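Local coordinates for protein tyrosinase (Burkholderia thailandensis, PDB 5ZRD) that probably oxidises phenols to catechol derivatives, and on to quinones, at a pair of copper ions, as a tyrosinase that works efficiently at acidic pH, at residues Asp31-Trp36 against Glu136-Asp141; Val242-Ala247 against Thr251-Thr256; Ser258-Asn263 against Val485-Leu490. One frame throughout, in Å; residues are numbered along the deposited sequence.

Overall arrangement
Interactions 2 and 3 are neighbours, with centres about 12 Å apart, joined through successive helices 250-254 and 256-265: V252 packs on W262 and A259. Interaction 1 stands apart, its centre about 36 Å from that of interaction 2, and lies on the opposite side of the chain's centre from interaction 3. Interaction 2 is entirely buried and nearest the copper ions; its chemistry is aromatic and apolar, with no hydrogen bond across. Interaction 1 is farther out, and joins an apolar Val-Phe contact to a salt bridge at its more open edge. Interaction 3, partly buried, ties helix to sheet strand by a histidine hydrogen bond, with a citrate, probably from the crystallisation liquor, bound across both.

Interaction 1: Asp31-Trp36 against Glu136-Asp141; sequences DLVRAW and EKFELD
The helix carrying V33 and R34 comes nearest the strand of F138 and L140 where the CA atoms of R34 and L140 are 7.5 Å apart. V33 and F138 approach from opposite directions. The CG2 methyl of V33 sits 3.8 Å from the centroid of the F138 ring, nearly on its normal, a CH-pi contact over the face; CG1 reaches the rim at CD2 of F138, 3.5 Å away. Valine suits the place, since its two methyls cover both centre and rim. R34 extends until its chain bends at chi3 (-72°), which swings the guanidinium over L140. The CD1 methyl of L140 lies 3.6 Å from NH1 of R34, over one face of the group. At the guanidinium edge, NH1 of R34 donates to OD1 of D141 at 2.9 Å, a bent bond (135°) of a salt bridge, nearly in the guanidinium plane but reaching the carboxylate from above its own plane. D31, one helical turn earlier, adds a long ion pair to NH2, so the arginine lies between two acids. I145 also touches V33. The arrangement is a helix packed on a two-stranded antiparallel beta-hairpin, 137-140 with 143-146, with a salt-bridge network at the turn end.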
ATOM      1  N   ASP A  31      15.045 -50.729   2.559  1.00 44.86           N
ATOM      2  CA  ASP A  31      15.344 -49.644   3.522  1.00 50.03           C
ATOM      3  C   ASP A  31      14.877 -48.280   2.988  1.00 47.98           C
ATOM      4  O   ASP A  31      14.284 -47.460   3.715  1.00 47.49           O
ATOM      5  CB  ASP A  31      16.841 -49.572   3.828  1.00 55.57           C
ATOM      6  CG  ASP A  31      17.342 -50.752   4.664  1.00 60.87           C
ATOM      7  OD1 ASP A  31      16.551 -51.385   5.412  1.00 67.03           O
ATOM      8  OD2 ASP A  31      18.557 -51.024   4.577  1.00 61.02           O
ATOM      9  N   LEU A  32      15.174 -48.041   1.716  1.00 46.96           N
ATOM     10  CA  LEU A  32      14.778 -46.802   1.071  1.00 45.93           C
ATOM     11  C   LEU A  32      13.249 -46.667   1.121  1.00 39.11           C
ATOM     12  O   LEU A  32      12.750 -45.648   1.594  1.00 32.70           O
ATOM     13  CB  LEU A  32      15.286 -46.778  -0.376  1.00 48.64           C
ATOM     14  CG  LEU A  32      14.928 -45.496  -1.130  1.00 48.26           C
ATOM     15  CD1 LEU A  32      15.767 -44.332  -0.627  1.00 44.04           C
ATOM     16  CD2 LEU A  32      15.057 -45.685  -2.628  1.00 45.06           C
ATOM     17  N   VAL A  33      12.525 -47.687   0.658  1.00 36.03           N
ATOM     18  CA  VAL A  33      11.059 -47.633   0.664  1.00 37.56           C
ATOM     19  C   VAL A  33      10.561 -47.445   2.101  1.00 38.41           C
ATOM     20  O   VAL A  33       9.715 -46.583   2.355  1.00 39.39           O
ATOM     21  CB  VAL A  33      10.423 -48.856  -0.022  1.00 36.68           C
ATOM     22  CG1 VAL A  33       8.937 -48.960   0.290  1.00 38.62           C
ATOM     23  CG2 VAL A  33      10.627 -48.828  -1.535  1.00 34.72           C
ATOM     24  N   ARG A  34      11.117 -48.206   3.042  1.00 43.89           N
ATOM     25  CA  ARG A  34      10.654 -48.139   4.425  1.00 41.82           C
ATOM     26  C   ARG A  34      10.857 -46.727   4.960  1.00 36.95           C
ATOM     27  O   ARG A  34      10.028 -46.260   5.699  1.00 39.63           O
ATOM     28  CB  ARG A  34      11.366 -49.168   5.315  1.00 51.67           C
ATOM     29  CG  ARG A  34      11.061 -49.037   6.808  1.00 57.23           C
ATOM     30  CD  ARG A  34      11.809 -50.042   7.678  1.00 58.55           C
ATOM     31  NE  ARG A  34      11.268 -51.378   7.491  1.00 58.43           N
ATOM     32  CZ  ARG A  34      11.853 -52.361   6.814  1.00 68.76           C
ATOM     33  NH1 ARG A  34      11.205 -53.508   6.674  1.00 64.38           N
ATOM     34  NH2 ARG A  34      13.066 -52.212   6.286  1.00 62.24           N
ATOM     35  N   ALA A  35      11.968 -46.078   4.599  1.00 37.39           N
ATOM     36  CA  ALA A  35      12.270 -44.695   5.047  1.00 37.23           C
ATOM     37  C   ALA A  35      11.269 -43.697   4.451  1.00 35.50           C
ATOM     38  O   ALA A  35      10.837 -42.738   5.114  1.00 38.97           O
ATOM     39  CB  ALA A  35      13.679 -44.327   4.642  1.00 39.99           C
ATOM     40  N   TRP A  36      10.921 -43.909   3.184  1.00 31.22           N
ATOM     41  CA  TRP A  36      10.007 -43.023   2.507  1.00 34.02           C
ATOM     42  C   TRP A  36       8.595 -43.205   3.092  1.00 37.72           C
ATOM     43  O   TRP A  36       7.860 -42.208   3.311  1.00 32.47           O
ATOM     44  CB  TRP A  36      10.047 -43.274   0.995  1.00 34.98           C
ATOM     45  CG  TRP A  36      11.041 -42.428   0.272  1.00 34.89           C
ATOM     46  CD1 TRP A  36      12.334 -42.732  -0.056  1.00 38.11           C
ATOM     47  CD2 TRP A  36      10.803 -41.111  -0.228  1.00 36.89           C
ATOM     48  NE1 TRP A  36      12.916 -41.688  -0.724  1.00 38.74           N
ATOM     49  CE2 TRP A  36      12.003 -40.676  -0.827  1.00 37.85           C
ATOM     50  CE3 TRP A  36       9.698 -40.261  -0.208  1.00 36.06           C
ATOM     51  CZ2 TRP A  36      12.109 -39.431  -1.424  1.00 35.64           C
ATOM     52  CZ3 TRP A  36       9.803 -39.027  -0.791  1.00 35.11           C
ATOM     53  CH2 TRP A  36      10.994 -38.625  -1.390  1.00 37.06           C
ATOM     54  N   GLU A 136       2.864 -49.369  -8.864  1.00 43.70           N
ATOM     55  CA  GLU A 136       1.711 -49.150  -7.960  1.00 44.74           C
ATOM     56  C   GLU A 136       2.012 -49.649  -6.555  1.00 40.37           C
ATOM     57  O   GLU A 136       1.561 -49.041  -5.581  1.00 38.42           O
ATOM     58  CB  GLU A 136       0.449 -49.862  -8.451  1.00 52.73           C
ATOM     59  CG  GLU A 136      -0.230 -49.140  -9.611  1.00 64.53           C
ATOM     60  CD  GLU A 136      -1.677 -49.520  -9.888  1.00 78.22           C
ATOM     61  OE1 GLU A 136      -2.183 -50.525  -9.288  1.00 76.37           O
ATOM     62  OE2 GLU A 136      -2.302 -48.800 -10.701  1.00 80.35           O
ATOM     63  N   LYS A 137       2.772 -50.731  -6.478  1.00 41.84           N
ATOM     64  CA  LYS A 137       2.872 -51.526  -5.258  1.00 48.63           C
ATOM     65  C   LYS A 137       4.324 -51.809  -4.889  1.00 46.09           C
ATOM     66  O   LYS A 137       5.237 -51.689  -5.709  1.00 42.75           O
ATOM     67  CB  LYS A 137       2.175 -52.874  -5.453  1.00 53.54           C
ATOM     68  CG  LYS A 137       0.681 -52.777  -5.717  1.00 54.26           C
ATOM     69  CD  LYS A 137      -0.067 -52.038  -4.635  1.00 54.30           C
ATOM     70  CE  LYS A 137      -1.556 -52.013  -4.890  1.00 61.14           C
ATOM     71  NZ  LYS A 137      -2.266 -51.274  -3.817  1.00 63.44           N
ATOM     72  N   PHE A 138       4.492 -52.218  -3.642  1.00 45.05           N
ATOM     73  CA  PHE A 138       5.762 -52.758  -3.191  1.00 45.50           C
ATOM     74  C   PHE A 138       5.512 -53.794  -2.082  1.00 49.65           C
ATOM     75  O   PHE A 138       4.604 -53.623  -1.263  1.00 46.06           O
ATOM     76  CB  PHE A 138       6.644 -51.609  -2.692  1.00 44.04           C
ATOM     77  CG  PHE A 138       8.081 -51.997  -2.477  1.00 40.75           C
ATOM     78  CD1 PHE A 138       8.912 -52.233  -3.562  1.00 39.29           C
ATOM     79  CD2 PHE A 138       8.597 -52.129  -1.189  1.00 44.69           C
ATOM     80  CE1 PHE A 138      10.219 -52.650  -3.361  1.00 41.07           C
ATOM     81  CE2 PHE A 138       9.918 -52.510  -0.988  1.00 39.46           C
ATOM     82  CZ  PHE A 138      10.723 -52.764  -2.078  1.00 40.50           C
ATOM     83  N   GLU A 139       6.357 -54.820  -2.012  1.00 54.44           N
ATOM     84  CA  GLU A 139       6.327 -55.794  -0.904  1.00 53.51           C
ATOM     85  C   GLU A 139       7.318 -55.369   0.196  1.00 57.10           C
ATOM     86  O   GLU A 139       8.549 -55.457   0.043  1.00 54.91           O
ATOM     87  CB  GLU A 139       6.628 -57.192  -1.450  1.00 57.39           C
ATOM     88  CG  GLU A 139       6.164 -58.332  -0.551  1.00 68.30           C
ATOM     89  CD  GLU A 139       4.664 -58.485  -0.296  1.00 75.09           C
ATOM     90  OE1 GLU A 139       3.852 -57.696  -0.842  1.00 70.74           O
ATOM     91  OE2 GLU A 139       4.309 -59.395   0.481  1.00 85.34           O
ATOM     92  N   LEU A 140       6.772 -54.924   1.322  1.00 59.48           N
ATOM     93  CA  LEU A 140       7.564 -54.645   2.508  1.00 60.57           C
ATOM     94  C   LEU A 140       7.007 -55.403   3.730  1.00 68.14           C
ATOM     95  O   LEU A 140       5.807 -55.306   4.025  1.00 58.12           O
ATOM     96  CB  LEU A 140       7.538 -53.138   2.760  1.00 53.91           C
ATOM     97  CG  LEU A 140       8.469 -52.702   3.882  1.00 56.35           C
ATOM     98  CD1 LEU A 140       9.919 -52.742   3.411  1.00 56.22           C
ATOM     99  CD2 LEU A 140       8.094 -51.325   4.410  1.00 61.49           C
ATOM    100  N   ASP A 141       7.875 -56.106   4.480  1.00 75.88           N
ATOM    101  CA  ASP A 141       7.451 -56.866   5.684  1.00 76.70           C
ATOM    102  C   ASP A 141       6.369 -57.894   5.293  1.00 84.98           C
ATOM    103  O   ASP A 141       5.303 -57.953   5.931  1.00 84.70           O
ATOM    104  CB  ASP A 141       6.854 -55.945   6.782  1.00 76.92           C
ATOM    105  CG  ASP A 141       7.860 -54.942   7.383  1.00 80.64           C
ATOM    106  OD1 ASP A 141       9.061 -55.258   7.489  1.00 77.30           O
ATOM    107  OD2 ASP A 141       7.418 -53.839   7.802  1.00 73.27           O
TER

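Interaction 2: Val242-Ala247 against Thr251-Thr256; sequences VRCLSA and TVFSNT
F253 turns its ring edge to the C244-A247 turn that follows helix 237-244. Its CG is anti to the backbone N (chi1 175°), which carries the ring off helix 250-254 toward C244 and A247. The CD1 atom of F253 comes within 3.3 Å of the carbonyl oxygen of C244, which lies close to the ring plane, so the weakly positive aromatic rim faces the partly negative oxygen. That same oxygen accepts a hydrogen bond from the backbone N of A247 at 3.0 Å, closing the type I beta turn from C244 to A247. The sulfur of C244 adds to this: SG is 4.0 Å from CE1 of F253, a sulfur-aromatic contact of oblique geometry. A247 supplies a single methyl, its CB 3.8 Å from CA of F253, and a residue this small lets the two backbones draw close, with the CA atoms of A247 and F253 5.2 Å apart. W330 of helix 315-334 stacks on the F253 ring and bonds through NE1 to the A247 carbonyl, gripping both partners. After F253 the chain is held by polar links: OG of S254 donates to O of T251 at 2.7 Å, and ND2 of N255 donates to OG of S254 at 2.7 Å, almost straight (164°). N255 is also the N-cap of helix 256-265. This is a tightly turned helix-to-helix connection in the buried core of the tyrosinase central domain; the C244 side chain is about 8 Å from that of the copper ligand H277.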
ATOM      1  N   VAL A 242      25.725 -33.564 -20.994  1.00 29.73           N
ATOM      2  CA  VAL A 242      27.143 -33.665 -21.391  1.00 30.28           C
ATOM      3  C   VAL A 242      27.724 -32.261 -21.541  1.00 31.47           C
ATOM      4  O   VAL A 242      28.751 -31.953 -20.933  1.00 32.38           O
ATOM      5  CB  VAL A 242      27.375 -34.489 -22.675  1.00 35.31           C
ATOM      6  CG1 VAL A 242      28.830 -34.421 -23.111  1.00 35.55           C
ATOM      7  CG2 VAL A 242      26.935 -35.945 -22.537  1.00 31.18           C
ATOM      8  N   ARG A 243      27.034 -31.378 -22.251  1.00 35.00           N
ATOM      9  CA  ARG A 243      27.504 -29.969 -22.405  1.00 36.12           C
ATOM     10  C   ARG A 243      27.760 -29.301 -21.044  1.00 34.92           C
ATOM     11  O   ARG A 243      28.743 -28.541 -20.897  1.00 35.95           O
ATOM     12  CB  ARG A 243      26.475 -29.089 -23.124  1.00 43.63           C
ATOM     13  CG  ARG A 243      26.644 -28.988 -24.629  1.00 58.08           C
ATOM     14  CD  ARG A 243      26.507 -27.571 -25.161  1.00 63.51           C
ATOM     15  NE  ARG A 243      26.544 -27.638 -26.615  1.00 77.34           N
ATOM     16  CZ  ARG A 243      27.656 -27.626 -27.356  1.00 82.18           C
ATOM     17  NH1 ARG A 243      28.807 -27.249 -26.822  1.00 70.86           N
ATOM     18  NH2 ARG A 243      27.602 -27.989 -28.631  1.00 79.78           N
ATOM     19  N   CYS A 244      26.849 -29.488 -20.073  1.00 31.82           N
ATOM     20  CA  CYS A 244      26.958 -28.701 -18.849  1.00 28.92           C
ATOM     21  C   CYS A 244      28.258 -29.049 -18.121  1.00 29.14           C
ATOM     22  O   CYS A 244      28.817 -28.173 -17.462  1.00 27.32           O
ATOM     23  CB  CYS A 244      25.731 -28.835 -17.957  1.00 32.99           C
ATOM     24  SG  CYS A 244      25.645 -30.323 -16.927  1.00 31.22           S
ATOM     25  N   LEU A 245      28.799 -30.255 -18.358  1.00 29.58           N
ATOM     26  CA  LEU A 245      30.008 -30.715 -17.665  1.00 31.76           C
ATOM     27  C   LEU A 245      31.231 -29.940 -18.162  1.00 32.46           C
ATOM     28  O   LEU A 245      32.257 -29.933 -17.484  1.00 36.59           O
ATOM     29  CB  LEU A 245      30.193 -32.227 -17.853  1.00 29.36           C
ATOM     30  CG  LEU A 245      29.134 -33.099 -17.171  1.00 31.00           C
ATOM     31  CD1 LEU A 245      29.455 -34.574 -17.325  1.00 30.94           C
ATOM     32  CD2 LEU A 245      29.001 -32.764 -15.699  1.00 32.34           C
ATOM     33  N   SER A 246      31.095 -29.236 -19.267  1.00 32.87           N
ATOM     34  CA  SER A 246      32.181 -28.409 -19.819  1.00 36.20           C
ATOM     35  C   SER A 246      31.978 -26.926 -19.480  1.00 32.91           C
ATOM     36  O   SER A 246      32.709 -26.085 -20.000  1.00 31.66           O
ATOM     37  CB  SER A 246      32.284 -28.569 -21.332  1.00 36.49           C
ATOM     38  OG  SER A 246      32.763 -29.859 -21.696  1.00 45.50           O
ATOM     39  N   ALA A 247      30.961 -26.564 -18.730  1.00 31.34           N
ATOM     40  CA  ALA A 247      30.786 -25.127 -18.485  1.00 33.25           C
ATOM     41  C   ALA A 247      32.057 -24.594 -17.810  1.00 32.07           C
ATOM     42  O   ALA A 247      32.568 -25.236 -16.940  1.00 32.07           O
ATOM     43  CB  ALA A 247      29.551 -24.859 -17.666  1.00 32.32           C
ATOM     44  N   THR A 251      29.941 -19.790 -11.960  1.00 30.10           N
ATOM     45  CA  THR A 251      28.847 -18.837 -12.182  1.00 30.96           C
ATOM     46  C   THR A 251      27.953 -19.309 -13.344  1.00 30.45           C
ATOM     47  O   THR A 251      26.738 -19.388 -13.164  1.00 29.74           O
ATOM     48  CB  THR A 251      29.362 -17.405 -12.341  1.00 30.20           C
ATOM     49  OG1 THR A 251      30.113 -17.068 -11.170  1.00 33.69           O
ATOM     50  CG2 THR A 251      28.238 -16.408 -12.501  1.00 29.69           C
ATOM     51  N   VAL A 252      28.514 -19.693 -14.490  1.00 28.50           N
ATOM     52  CA  VAL A 252      27.677 -19.951 -15.636  1.00 29.53           C
ATOM     53  C   VAL A 252      27.265 -21.419 -15.660  1.00 30.53           C
ATOM     54  O   VAL A 252      26.286 -21.765 -16.335  1.00 27.27           O
ATOM     55  CB  VAL A 252      28.350 -19.517 -16.943  1.00 31.15           C
ATOM     56  CG1 VAL A 252      28.674 -18.042 -16.881  1.00 31.64           C
ATOM     57  CG2 VAL A 252      29.575 -20.345 -17.302  1.00 29.95           C
ATOM     58  N   PHE A 253      27.988 -22.256 -14.901  1.00 29.26           N
ATOM     59  CA  PHE A 253      27.551 -23.605 -14.685  1.00 26.74           C
ATOM     60  C   PHE A 253      26.251 -23.611 -13.875  1.00 27.90           C
ATOM     61  O   PHE A 253      25.390 -24.472 -14.083  1.00 26.39           O
ATOM     62  CB  PHE A 253      28.598 -24.443 -13.947  1.00 26.72           C
ATOM     63  CG  PHE A 253      28.151 -25.837 -13.579  1.00 22.16           C
ATOM     64  CD1 PHE A 253      28.046 -26.816 -14.547  1.00 22.00           C
ATOM     65  CD2 PHE A 253      27.749 -26.140 -12.291  1.00 22.88           C
ATOM     66  CE1 PHE A 253      27.628 -28.099 -14.218  1.00 24.23           C
ATOM     67  CE2 PHE A 253      27.306 -27.412 -11.950  1.00 23.40           C
ATOM     68  CZ  PHE A 253      27.252 -28.396 -12.916  1.00 24.41           C
ATOM     69  N   SER A 254      26.125 -22.653 -12.958  1.00 28.45           N
ATOM     70  CA  SER A 254      25.153 -22.748 -11.900  1.00 26.81           C
ATOM     71  C   SER A 254      23.726 -22.495 -12.394  1.00 28.75           C
ATOM     72  O   SER A 254      22.831 -23.027 -11.789  1.00 28.88           O
ATOM     73  CB  SER A 254      25.481 -21.816 -10.773  1.00 24.82           C
ATOM     74  OG  SER A 254      25.254 -20.472 -11.157  1.00 25.61           O
ATOM     75  N   ASN A 255      23.479 -21.687 -13.420  1.00 28.95           N
ATOM     76  CA  ASN A 255      22.101 -21.174 -13.579  1.00 29.99           C
ATOM     77  C   ASN A 255      21.869 -20.556 -14.965  1.00 29.34           C
ATOM     78  O   ASN A 255      22.800 -20.139 -15.630  1.00 35.07           O
ATOM     79  CB  ASN A 255      21.767 -20.159 -12.484  1.00 28.19           C
ATOM     80  CG  ASN A 255      22.370 -18.784 -12.679  1.00 30.15           C
ATOM     81  OD1 ASN A 255      21.729 -17.915 -13.275  1.00 32.05           O
ATOM     82  ND2 ASN A 255      23.562 -18.540 -12.123  1.00 25.15           N
ATOM     83  N   THR A 256      20.603 -20.439 -15.341  1.00 27.37           N
ATOM     84  CA  THR A 256      20.205 -20.001 -16.691  1.00 25.64           C
ATOM     85  C   THR A 256      20.417 -18.505 -16.887  1.00 24.67           C
ATOM     86  O   THR A 256      20.615 -18.054 -18.024  1.00 27.34           O
ATOM     87  CB  THR A 256      18.742 -20.364 -16.989  1.00 26.29           C
ATOM     88  OG1 THR A 256      17.910 -19.964 -15.892  1.00 24.67           O
ATOM     89  CG2 THR A 256      18.565 -21.852 -17.226  1.00 26.58           C
TER

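Interaction 3: Ser258-Asn263 against Val485-Leu490; sequences SASVWN and VAHFPL. With CIT (citric acid), chain E.
H487 meets S260 and N263 where strand 485-489 passes helix 258-263, their axes 8.9 Å apart at closest and at 65° to one another. Hydrogen bonding comes first: NE2 of H487 donates to the backbone O of S260 at 3.2 Å, a bent bond (138°) whose acceptor lies somewhat out of the ring plane. A chi1 of -48° sets the imidazole beside its own backbone N and over toward the helix. The other ring nitrogen, ND1, is bonded to OG1 of T428 on the adjacent strand. Histidine fits here because its two nitrogens serve two directions at once. In apolar packing, CB of N263 lies over the H487 ring, 3.8 Å from the centroid and shifted toward the rim, a CH-pi contact; the methyls of V485 brush OG of S260, with CG1 3.9 Å from that oxygen. V485 also packs on N345 of the second subunit. A citrate, probably from the crystallisation liquor, bridges the segments: ND2 of N263 donates to O6 of citrate at 3.1 Å, and the backbone N of H487 donates to O5 of citrate at 2.9 Å, both nearly straight. OD1 of N263 accepts a hydrogen bond from the backbone N of V270, which fixes the amide so that ND2 faces O6. S275, T271 and K464 complete the citrate site. O6 lies at the H487 ring edge, where a carboxylate, if ionised, would tend to favour a protonated imidazole. The chemistry implies a site where helix and strand together offer N-H donors to an acid; with a probable additive bound, no cellular role follows.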
ATOM      1  N   SER A 258      22.853 -16.495 -15.556  1.00 27.56           N
ATOM      2  CA  SER A 258      24.289 -16.288 -15.775  1.00 26.74           C
ATOM      3  C   SER A 258      24.694 -16.818 -17.163  1.00 25.48           C
ATOM      4  O   SER A 258      25.384 -16.145 -17.908  1.00 23.77           O
ATOM      5  CB  SER A 258      25.125 -16.907 -14.661  1.00 27.06           C
ATOM      6  OG  SER A 258      24.746 -16.396 -13.374  1.00 26.38           O
ATOM      7  N   ALA A 259      24.235 -17.999 -17.523  1.00 24.28           N
ATOM      8  CA  ALA A 259      24.677 -18.629 -18.758  1.00 25.20           C
ATOM      9  C   ALA A 259      24.196 -17.797 -19.967  1.00 26.04           C
ATOM     10  O   ALA A 259      24.922 -17.571 -20.899  1.00 26.79           O
ATOM     11  CB  ALA A 259      24.166 -20.059 -18.781  1.00 23.68           C
ATOM     12  N   SER A 260      22.977 -17.292 -19.909  1.00 28.63           N
ATOM     13  CA  SER A 260      22.400 -16.537 -21.022  1.00 31.84           C
ATOM     14  C   SER A 260      23.260 -15.301 -21.323  1.00 30.90           C
ATOM     15  O   SER A 260      23.620 -15.033 -22.525  1.00 29.90           O
ATOM     16  CB  SER A 260      20.964 -16.180 -20.752  1.00 29.90           C
ATOM     17  OG  SER A 260      20.486 -15.232 -21.688  1.00 34.12           O
ATOM     18  N   VAL A 261      23.616 -14.582 -20.262  1.00 28.62           N
ATOM     19  CA  VAL A 261      24.376 -13.352 -20.422  1.00 30.48           C
ATOM     20  C   VAL A 261      25.800 -13.702 -20.898  1.00 28.50           C
ATOM     21  O   VAL A 261      26.376 -13.035 -21.806  1.00 27.25           O
ATOM     22  CB  VAL A 261      24.357 -12.480 -19.145  1.00 37.80           C
ATOM     23  CG1 VAL A 261      25.208 -11.219 -19.289  1.00 39.98           C
ATOM     24  CG2 VAL A 261      22.935 -12.087 -18.768  1.00 42.22           C
ATOM     25  N   TRP A 262      26.372 -14.746 -20.326  1.00 28.17           N
ATOM     26  CA  TRP A 262      27.670 -15.247 -20.801  1.00 29.37           C
ATOM     27  C   TRP A 262      27.590 -15.566 -22.304  1.00 28.04           C
ATOM     28  O   TRP A 262      28.496 -15.231 -23.081  1.00 28.14           O
ATOM     29  CB  TRP A 262      28.111 -16.480 -19.998  1.00 27.80           C
ATOM     30  CG  TRP A 262      29.479 -16.984 -20.357  1.00 29.91           C
ATOM     31  CD1 TRP A 262      29.801 -17.860 -21.360  1.00 30.81           C
ATOM     32  CD2 TRP A 262      30.712 -16.661 -19.701  1.00 26.61           C
ATOM     33  NE1 TRP A 262      31.145 -18.080 -21.385  1.00 30.47           N
ATOM     34  CE2 TRP A 262      31.729 -17.374 -20.365  1.00 31.87           C
ATOM     35  CE3 TRP A 262      31.048 -15.860 -18.610  1.00 30.95           C
ATOM     36  CZ2 TRP A 262      33.073 -17.280 -19.994  1.00 31.52           C
ATOM     37  CZ3 TRP A 262      32.376 -15.759 -18.248  1.00 31.57           C
ATOM     38  CH2 TRP A 262      33.371 -16.470 -18.922  1.00 29.41           C
ATOM     39  N   ASN A 263      26.532 -16.255 -22.710  1.00 29.03           N
ATOM     40  CA  ASN A 263      26.370 -16.630 -24.113  1.00 30.02           C
ATOM     41  C   ASN A 263      26.160 -15.385 -25.000  1.00 34.13           C
ATOM     42  O   ASN A 263      26.390 -15.454 -26.213  1.00 34.76           O
ATOM     43  CB  ASN A 263      25.238 -17.647 -24.250  1.00 30.62           C
ATOM     44  CG  ASN A 263      25.630 -19.030 -23.762  1.00 30.52           C
ATOM     45  OD1 ASN A 263      26.815 -19.354 -23.641  1.00 31.50           O
ATOM     46  ND2 ASN A 263      24.650 -19.883 -23.526  1.00 28.55           N
ATOM     47  N   VAL A 485      15.236 -14.033 -24.271  1.00 42.66           N
ATOM     48  CA  VAL A 485      16.504 -14.115 -25.003  1.00 45.32           C
ATOM     49  C   VAL A 485      16.965 -15.574 -24.965  1.00 39.72           C
ATOM     50  O   VAL A 485      17.003 -16.154 -23.927  1.00 39.54           O
ATOM     51  CB  VAL A 485      17.562 -13.138 -24.455  1.00 43.14           C
ATOM     52  CG1 VAL A 485      17.540 -13.089 -22.953  1.00 47.35           C
ATOM     53  CG2 VAL A 485      18.950 -13.477 -24.948  1.00 45.11           C
ATOM     54  N   ALA A 486      17.223 -16.167 -26.122  1.00 36.86           N
ATOM     55  CA  ALA A 486      17.556 -17.577 -26.196  1.00 36.75           C
ATOM     56  C   ALA A 486      18.623 -17.753 -27.274  1.00 38.75           C
ATOM     57  O   ALA A 486      18.543 -17.080 -28.294  1.00 37.93           O
ATOM     58  CB  ALA A 486      16.326 -18.396 -26.508  1.00 38.81           C
ATOM     59  N   HIS A 487      19.610 -18.618 -27.036  1.00 33.96           N
ATOM     60  CA  HIS A 487      20.612 -18.893 -28.038  1.00 34.58           C
ATOM     61  C   HIS A 487      20.501 -20.345 -28.504  1.00 37.27           C
ATOM     62  O   HIS A 487      20.140 -21.222 -27.721  1.00 37.32           O
ATOM     63  CB  HIS A 487      22.026 -18.670 -27.513  1.00 32.93           C
ATOM     64  CG  HIS A 487      22.214 -17.380 -26.809  1.00 32.85           C
ATOM     65  ND1 HIS A 487      22.595 -16.231 -27.473  1.00 36.03           N
ATOM     66  CD2 HIS A 487      22.083 -17.051 -25.509  1.00 29.15           C
ATOM     67  CE1 HIS A 487      22.713 -15.248 -26.587  1.00 34.37           C
ATOM     68  NE2 HIS A 487      22.387 -15.731 -25.385  1.00 31.59           N
ATOM     69  N   PHE A 488      20.855 -20.582 -29.774  1.00 36.56           N
ATOM     70  CA  PHE A 488      20.800 -21.933 -30.337  1.00 33.77           C
ATOM     71  C   PHE A 488      22.008 -22.114 -31.236  1.00 32.08           C
ATOM     72  O   PHE A 488      22.394 -21.188 -31.928  1.00 33.56           O
ATOM     73  CB  PHE A 488      19.503 -22.193 -31.107  1.00 31.95           C
ATOM     74  CG  PHE A 488      18.231 -22.008 -30.312  1.00 29.95           C
ATOM     75  CD1 PHE A 488      17.664 -23.055 -29.606  1.00 29.48           C
ATOM     76  CD2 PHE A 488      17.582 -20.794 -30.288  1.00 30.21           C
ATOM     77  CE1 PHE A 488      16.488 -22.891 -28.895  1.00 29.69           C
ATOM     78  CE2 PHE A 488      16.414 -20.621 -29.555  1.00 30.58           C
ATOM     79  CZ  PHE A 488      15.874 -21.665 -28.848  1.00 29.34           C
ATOM     80  N   PRO A 489      22.625 -23.295 -31.172  1.00 33.50           N
ATOM     81  CA  PRO A 489      23.613 -23.606 -32.198  1.00 34.49           C
ATOM     82  C   PRO A 489      22.934 -23.678 -33.576  1.00 31.72           C
ATOM     83  O   PRO A 489      21.754 -24.016 -33.681  1.00 30.56           O
ATOM     84  CB  PRO A 489      24.194 -24.960 -31.765  1.00 33.23           C
ATOM     85  CG  PRO A 489      23.021 -25.629 -31.076  1.00 35.57           C
ATOM     86  CD  PRO A 489      22.339 -24.482 -30.359  1.00 34.86           C
ATOM     87  N   LEU A 490      23.697 -23.348 -34.600  1.00 37.42           N
ATOM     88  CA  LEU A 490      23.320 -23.557 -36.021  1.00 38.49           C
ATOM     89  C   LEU A 490      24.104 -24.747 -36.607  1.00 38.35           C
ATOM     90  O   LEU A 490      24.145 -24.929 -37.820  1.00 37.21           O
ATOM     91  CB  LEU A 490      23.597 -22.257 -36.790  1.00 39.42           C
ATOM     92  CG  LEU A 490      22.629 -21.109 -36.484  1.00 40.51           C
ATOM     93  CD1 LEU A 490      23.240 -19.764 -36.810  1.00 40.97           C
ATOM     94  CD2 LEU A 490      21.326 -21.290 -37.243  1.00 42.92           C
TER
HETATM   95  C1  CIT E 601      20.638 -20.263 -20.797  1.00 56.69           C
HETATM   96  O1  CIT E 601      20.104 -19.213 -21.238  1.00 50.37           O
HETATM   97  O2  CIT E 601      20.724 -20.428 -19.573  1.00 60.59           O
HETATM   98  C2  CIT E 601      21.228 -21.390 -21.640  1.00 53.10           C
HETATM   99  C3  CIT E 601      20.884 -21.460 -23.143  1.00 51.37           C
HETATM  100  O7  CIT E 601      22.043 -21.901 -23.827  1.00 51.55           O
HETATM  101  C4  CIT E 601      20.144 -22.725 -23.530  1.00 58.51           C
HETATM  102  C5  CIT E 601      21.129 -23.869 -23.156  1.00 58.47           C
HETATM  103  O3  CIT E 601      22.150 -24.218 -23.799  1.00 48.48           O
HETATM  104  O4  CIT E 601      20.895 -24.458 -22.111  1.00 61.91           O
HETATM  105  C6  CIT E 601      20.669 -20.088 -23.775  1.00 40.59           C
HETATM  106  O5  CIT E 601      19.682 -19.748 -24.403  1.00 37.27           O
HETATM  107  O6  CIT E 601      21.591 -19.272 -23.671  1.00 33.30           O